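Glycerophosphodiester phosphodiesterase (Parabacteroides distasonis, PDB 3NO3) belongs to the glycerophosphodiester phosphodiesterase family of TIM-barrel proteins and holds a magnesium ion in its barrel. Local coordinates at residues A[109-112]-A[113-116]; A[117-120]-A[121-124]. One frame throughout, in Å; residues are numbered along the deposited sequence.

Interaction 1 of 2, residues A[109-112]-A[113-116]; sequences TPER and NRDA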
ATOM      1  N   THR A 109      -7.839  13.863 -12.933  1.00 14.18           N
ATOM      2  CA  THR A 109      -7.113  15.106 -13.159  1.00 14.53           C
ATOM      3  C   THR A 109      -6.185  15.356 -12.010  1.00 13.91           C
ATOM      4  O   THR A 109      -6.397  14.749 -10.929  1.00 14.71           O
ATOM      5  CB  THR A 109      -8.039  16.357 -13.175  1.00 16.11           C
ATOM      6  OG1 THR A 109      -8.621  16.542 -11.877  1.00 13.55           O
ATOM      7  CG2 THR A 109      -9.119  16.287 -14.256  1.00 14.05           C
ATOM      8  N   PRO A 110      -5.199  16.286 -12.174  1.00 14.55           N
ATOM      9  CA  PRO A 110      -4.389  16.628 -10.992  1.00 14.14           C
ATOM     10  C   PRO A 110      -5.239  17.167  -9.807  1.00 14.98           C
ATOM     11  O   PRO A 110      -5.044  16.717  -8.671  1.00 14.12           O
ATOM     12  CB  PRO A 110      -3.472  17.702 -11.539  1.00 15.68           C
ATOM     13  CG  PRO A 110      -3.235  17.217 -12.973  1.00 15.83           C
ATOM     14  CD  PRO A 110      -4.610  16.862 -13.399  1.00 15.09           C
ATOM     15  N   GLU A 111      -6.176  18.076 -10.096  1.00 14.96           N
ATOM     16  CA  GLU A 111      -7.078  18.604  -9.050  1.00 16.28           C
ATOM     17  C   GLU A 111      -7.907  17.523  -8.339  1.00 15.76           C
ATOM     18  O   GLU A 111      -8.005  17.550  -7.106  1.00 15.62           O
ATOM     19  CB  GLU A 111      -7.931  19.744  -9.583  1.00 17.89           C
ATOM     20  CG  GLU A 111      -7.085  20.981  -9.818  1.00 22.17           C
ATOM     21  CD  GLU A 111      -7.822  22.208 -10.358  1.00 27.61           C
ATOM     22  OE1 GLU A 111      -8.724  22.144 -11.238  1.00 26.12           O
ATOM     23  OE2 GLU A 111      -7.446  23.294  -9.885  1.00 32.96           O
ATOM     24  N   ARG A 112      -8.398  16.520  -9.067  1.00 14.21           N
ATOM     25  CA  ARG A 112      -9.147  15.412  -8.439  1.00 14.36           C
ATOM     26  C   ARG A 112      -8.272  14.523  -7.580  1.00 14.21           C
ATOM     27  O   ARG A 112      -8.700  14.093  -6.470  1.00 14.90           O
ATOM     28  CB  ARG A 112      -9.928  14.600  -9.482  1.00 14.02           C
ATOM     29  CG  ARG A 112     -10.933  13.625  -8.939  1.00 13.44           C
ATOM     30  CD  ARG A 112     -12.014  14.294  -8.077  1.00 13.59           C
ATOM     31  NE  ARG A 112     -13.078  13.351  -7.788  1.00 14.78           N
ATOM     32  CZ  ARG A 112     -14.082  13.625  -6.976  1.00 14.04           C
ATOM     33  NH1 ARG A 112     -14.193  14.833  -6.416  1.00 14.69           N
ATOM     34  NH2 ARG A 112     -15.002  12.714  -6.782  1.00 15.28           N
ATOM     35  N   ASN A 113      -7.045  14.268  -8.033  1.00 13.77           N
ATOM     36  CA  ASN A 113      -6.066  13.586  -7.191  1.00 12.81           C
ATOM     37  C   ASN A 113      -5.790  14.328  -5.907  1.00 14.29           C
ATOM     38  O   ASN A 113      -5.723  13.673  -4.847  1.00 12.70           O
ATOM     39  CB  ASN A 113      -4.773  13.296  -7.931  1.00 12.51           C
ATOM     40  CG  ASN A 113      -4.923  12.121  -8.871  1.00 13.25           C
ATOM     41  OD1 ASN A 113      -4.975  10.998  -8.402  1.00 13.16           O
ATOM     42  ND2 ASN A 113      -5.030  12.370 -10.180  1.00 12.58           N
ATOM     43  N   ARG A 114      -5.686  15.663  -5.974  1.00 14.36           N
ATOM     44  CA  ARG A 114      -5.515  16.458  -4.747  1.00 16.09           C
ATOM     45  C   ARG A 114      -6.677  16.370  -3.798  1.00 16.22           C
ATOM     46  O   ARG A 114      -6.489  16.233  -2.565  1.00 16.44           O
ATOM     47  CB  ARG A 114      -5.235  17.916  -5.046  1.00 15.90           C
ATOM     48  CG  ARG A 114      -3.861  18.085  -5.636  1.00 21.52           C
ATOM     49  CD  ARG A 114      -3.399  19.563  -5.664  1.00 28.65           C
ATOM     50  NE  ARG A 114      -3.679  20.153  -6.964  1.00 37.15           N
ATOM     51  CZ  ARG A 114      -2.912  20.069  -8.066  1.00 40.16           C
ATOM     52  NH1 ARG A 114      -1.748  19.393  -8.099  1.00 42.83           N
ATOM     53  NH2 ARG A 114      -3.338  20.659  -9.169  1.00 40.17           N
ATOM     54  N   ASP A 115      -7.881  16.447  -4.365  1.00 16.96           N
ATOM     55  CA  ASP A 115      -9.095  16.272  -3.575  1.00 16.89           C
ATOM     56  C   ASP A 115      -9.184  14.892  -2.902  1.00 14.79           C
ATOM     57  O   ASP A 115      -9.493  14.833  -1.719  1.00 14.86           O
ATOM     58  CB  ASP A 115     -10.343  16.540  -4.373  1.00 18.52           C
ATOM     59  CG  ASP A 115     -10.484  18.005  -4.806  1.00 21.68           C
ATOM     60  OD1 ASP A 115      -9.990  18.937  -4.162  1.00 30.36           O
ATOM     61  OD2 ASP A 115     -11.112  18.193  -5.846  1.00 28.05           O
ATOM     62  N   ALA A 116      -8.826  13.828  -3.611  1.00 13.59           N
ATOM     63  CA  ALA A 116      -8.862  12.475  -3.057  1.00 12.98           C
ATOM     64  C   ALA A 116      -7.818  12.326  -1.940  1.00 12.99           C
ATOM     65  O   ALA A 116      -8.093  11.716  -0.880  1.00 13.38           O
ATOM     66  CB  ALA A 116      -8.664  11.431  -4.172  1.00 11.33           C
TER
HETATM   67  O   HOH W   1      -8.091  20.296  -5.910  1.00 36.57           O

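Interaction 2 of 2, residues A[117-120]-A[121-124]; sequences ARLS and VQMV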
ATOM      1  N   ALA A 117      -6.645  12.947  -2.129  1.00 13.01           N
ATOM      2  CA  ALA A 117      -5.614  12.928  -1.101  1.00 12.79           C
ATOM      3  C   ALA A 117      -6.008  13.736   0.158  1.00 13.72           C
ATOM      4  O   ALA A 117      -5.824  13.252   1.268  1.00 14.07           O
ATOM      5  CB  ALA A 117      -4.288  13.392  -1.659  1.00 12.69           C
ATOM      6  N   ARG A 118      -6.543  14.926  -0.028  1.00 14.17           N
ATOM      7  CA  ARG A 118      -7.061  15.705   1.099  1.00 15.35           C
ATOM      8  C   ARG A 118      -8.121  14.924   1.891  1.00 15.04           C
ATOM      9  O   ARG A 118      -8.040  14.841   3.121  1.00 14.20           O
ATOM     10  CB  ARG A 118      -7.642  17.038   0.615  1.00 16.31           C
ATOM     11  CG  ARG A 118      -8.062  17.968   1.779  1.00 20.17           C
ATOM     12  CD  ARG A 118      -8.800  19.238   1.392  1.00 26.22           C
ATOM     13  NE  ARG A 118     -10.039  18.924   0.673  1.00 27.53           N
ATOM     14  CZ  ARG A 118     -10.204  18.949  -0.656  1.00 32.86           C
ATOM     15  NH1 ARG A 118      -9.218  19.296  -1.513  1.00 33.25           N
ATOM     16  NH2 ARG A 118     -11.397  18.617  -1.150  1.00 35.28           N
ATOM     17  N   LEU A 119      -9.099  14.333   1.191  1.00 14.64           N
ATOM     18  CA  LEU A 119     -10.175  13.619   1.882  1.00 15.44           C
ATOM     19  C   LEU A 119      -9.651  12.360   2.581  1.00 14.16           C
ATOM     20  O   LEU A 119     -10.185  11.951   3.621  1.00 15.47           O
ATOM     21  CB  LEU A 119     -11.357  13.315   0.967  1.00 14.00           C
ATOM     22  CG  LEU A 119     -12.194  14.504   0.483  1.00 15.95           C
ATOM     23  CD1 LEU A 119     -13.153  14.066  -0.656  1.00 17.88           C
ATOM     24  CD2 LEU A 119     -12.996  15.150   1.552  1.00 20.04           C
ATOM     25  N   SER A 120      -8.637  11.721   1.987  1.00 14.43           N
ATOM     26  CA  SER A 120      -7.974  10.573   2.580  1.00 13.38           C
ATOM     27  C   SER A 120      -7.300  10.946   3.896  1.00 13.10           C
ATOM     28  O   SER A 120      -7.544  10.312   4.922  1.00 13.36           O
ATOM     29  CB  SER A 120      -6.916   9.974   1.642  1.00 13.54           C
ATOM     30  OG  SER A 120      -7.493   9.339   0.520  1.00 12.05           O
ATOM     31  N   VAL A 121      -6.558  12.047   3.889  1.00 12.72           N
ATOM     32  CA  VAL A 121      -5.884  12.526   5.090  1.00 14.06           C
ATOM     33  C   VAL A 121      -6.878  12.909   6.197  1.00 14.20           C
ATOM     34  O   VAL A 121      -6.674  12.518   7.340  1.00 14.71           O
ATOM     35  CB  VAL A 121      -4.974  13.756   4.766  1.00 15.18           C
ATOM     36  CG1 VAL A 121      -4.519  14.505   6.075  1.00 14.84           C
ATOM     37  CG2 VAL A 121      -3.796  13.257   3.888  1.00 13.86           C
ATOM     38  N   GLN A 122      -7.991  13.530   5.822  1.00 13.58           N
ATOM     39  CA  GLN A 122      -9.064  13.873   6.753  1.00 15.00           C
ATOM     40  C   GLN A 122      -9.719  12.640   7.411  1.00 14.25           C
ATOM     41  O   GLN A 122      -9.957  12.634   8.624  1.00 14.76           O
ATOM     42  CB  GLN A 122     -10.107  14.763   6.055  1.00 14.57           C
ATOM     43  CG  GLN A 122      -9.550  16.189   5.792  1.00 15.97           C
ATOM     44  CD  GLN A 122     -10.457  17.068   5.001  1.00 16.01           C
ATOM     45  OE1 GLN A 122     -11.487  16.634   4.489  1.00 15.13           O
ATOM     46  NE2 GLN A 122     -10.086  18.344   4.897  1.00 15.46           N
HETATM   47  N   MSE A 123      -9.972  11.614   6.629  1.00 14.24           N
HETATM   48  CA  MSE A 123     -10.536  10.377   7.146  1.00 14.50           C
HETATM   49  C   MSE A 123      -9.567   9.664   8.091  1.00 15.34           C
HETATM   50  O   MSE A 123      -9.970   9.256   9.197  1.00 15.44           O
HETATM   51  CB  MSE A 123     -10.919   9.451   6.025  1.00 14.78           C
HETATM   52  CG  MSE A 123     -11.553   8.094   6.483  1.00 15.85           C
HETATM   53 SE   MSE A 123     -13.207   8.308   7.432  0.75 12.69          SE
HETATM   54  CE  MSE A 123     -14.285   8.737   5.875  1.00 12.43           C
ATOM     55  N   VAL A 124      -8.304   9.538   7.671  1.00 14.23           N
ATOM     56  CA  VAL A 124      -7.249   8.915   8.489  1.00 14.34           C
ATOM     57  C   VAL A 124      -7.110   9.654   9.810  1.00 15.53           C
ATOM     58  O   VAL A 124      -7.042   9.017  10.878  1.00 15.04           O
ATOM     59  CB  VAL A 124      -5.918   8.793   7.710  1.00 14.05           C
ATOM     60  CG1 VAL A 124      -4.754   8.340   8.632  1.00 12.28           C
ATOM     61  CG2 VAL A 124      -6.108   7.764   6.553  1.00 13.39           C
TER
HETATM   62  O   HOH W   2     -12.415  18.509   2.679  1.00 26.99           O

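Interaction 1 of 2, residues A[109-112]-A[113-116]
With chi1 of Asn113 at -76°, its CG stands beside the backbone N and trans to the carbonyl carbon, which turns the amide back toward the start of helix 110-126 and onto the carbonyl of Thr109. Arg114 has a similar first torsion, but its chain bends at chi3 (-96°), and the guanidinium folds back over the first turn. Thr109 is the N-cap: its OG1 accepts from Arg112 N at 2.8 Å. Its carbonyl is gripped twice by one residue. Asn113 N reaches Thr109 O at 3.0 Å nearly along the C=O axis, while Asn113 ND2 comes to the same Thr109 O at 2.8 Å from above the carbonyl plane, with a more bent N-H...O angle of 133°. Asn113 OD1 accepts from His107 N, so both ends of this buried amide are engaged and its flip is fixed.

On the flank formed by Pro110 and Arg114, Pro110 O lies over the centre of the guanidinium face, 4.0 Å above its plane, and also accepts the helical bond from Arg114 N. Arg114 NH2 meets Pro110 CB at 3.8 Å and approaches Glu111 CG equally closely, a van der Waals contact of the guanidinium with aliphatic carbons; Glu111 OE2 stays 4.9 Å from Arg114 NH2, beyond a salt bridge. Farther round, water 1 donates to Glu111 O (3.0 Å) and to Asp115 OD1 (2.9 Å), bridging one helical turn; Asp115 OD1 also forms a salt bridge with Arg118. Arg112 instead sends its NH2 to Asn48.

The cap, the doubly used Thr109 carbonyl and the amide tied to His107 are consistent with a well-defined helix start, and the negative charge of Asp115 is probably stabilised by Arg118 and by the water at OD1.

Interaction 2 of 2, residues A[117-120]-A[121-124]
Val121 packs its CG2 against the carbonyl of Ala117, the CG2 to Ala117 O distance being 3.3 Å, and Val124 repeats the contact three residues on, with CG2 also 3.3 Å from Ser120 O. In both valines CG2 lies beside the residue's own backbone N (chi1 166° in Val121), which brings that methyl over the carbonyl one turn back. The same carbonyls accept the main-chain bonds: Val121 N to Ala117 O is 3.0 Å, and Val124 N to Ser120 O is the straighter of the two, with an N-H...O angle of 173°. Ser120, buried on this side, turns its OG back to Ala116 O, so its hydroxyl is paired within the helix.

This inward flank belongs to the beta-alpha-beta unit of strand 99-104, helix 110-126 and strand 133-137 in the TIM barrel. Ser120 and Val124 rest on Phe102, Val121 and Val124 on Tyr135, while Phe146 of helix 140-149 touches Ala117, Ser120 and Val121. Met123, present as selenomethionine, bends away to helix 85-94, meeting Leu85 and Leu89.

The outer flank is looser and wet. Arg118 and Gln122 run side by side and point the same way, their guanidinium and amide planes 66° apart, with Gln122 NE2 placed 3.7 Å from the aliphatic Arg118 CG. Instead of a direct polar bond, water 2 joins them: it accepts from Arg118 NE at 3.1 Å, lying in the guanidinium plane at its edge, and donates to Gln122 OE1 at 2.8 Å. The rest of the guanidinium is turned back along the helix toward Asp115. Leu119 runs obliquely across Gln122, its CD2 3.6 Å from Gln122 OE1, and Gln122 itself is exposed.

Overall arrangement
Interactions 1 and 2 are successive parts of helix 110-126, their centres about 12 Å apart and their segments adjoining at Ala116 and Ala117. Side chains of 117-120 reach back across that junction, Arg118 toward Asp115 and the Ser120 hydroxyl toward Ala116. Arg118 thereby ties the watery flanks of both contacts together, while Asn113 and Ser120 are buried. Neither contact supplies a metal ligand. A magnesium ion is held by Glu39, Asp41 and Glu103; the side chains of Asn113 and Ser120 are each about 13 Å from a bound magnesium, and Ser120 touches Leu104, next to the ligand Glu103.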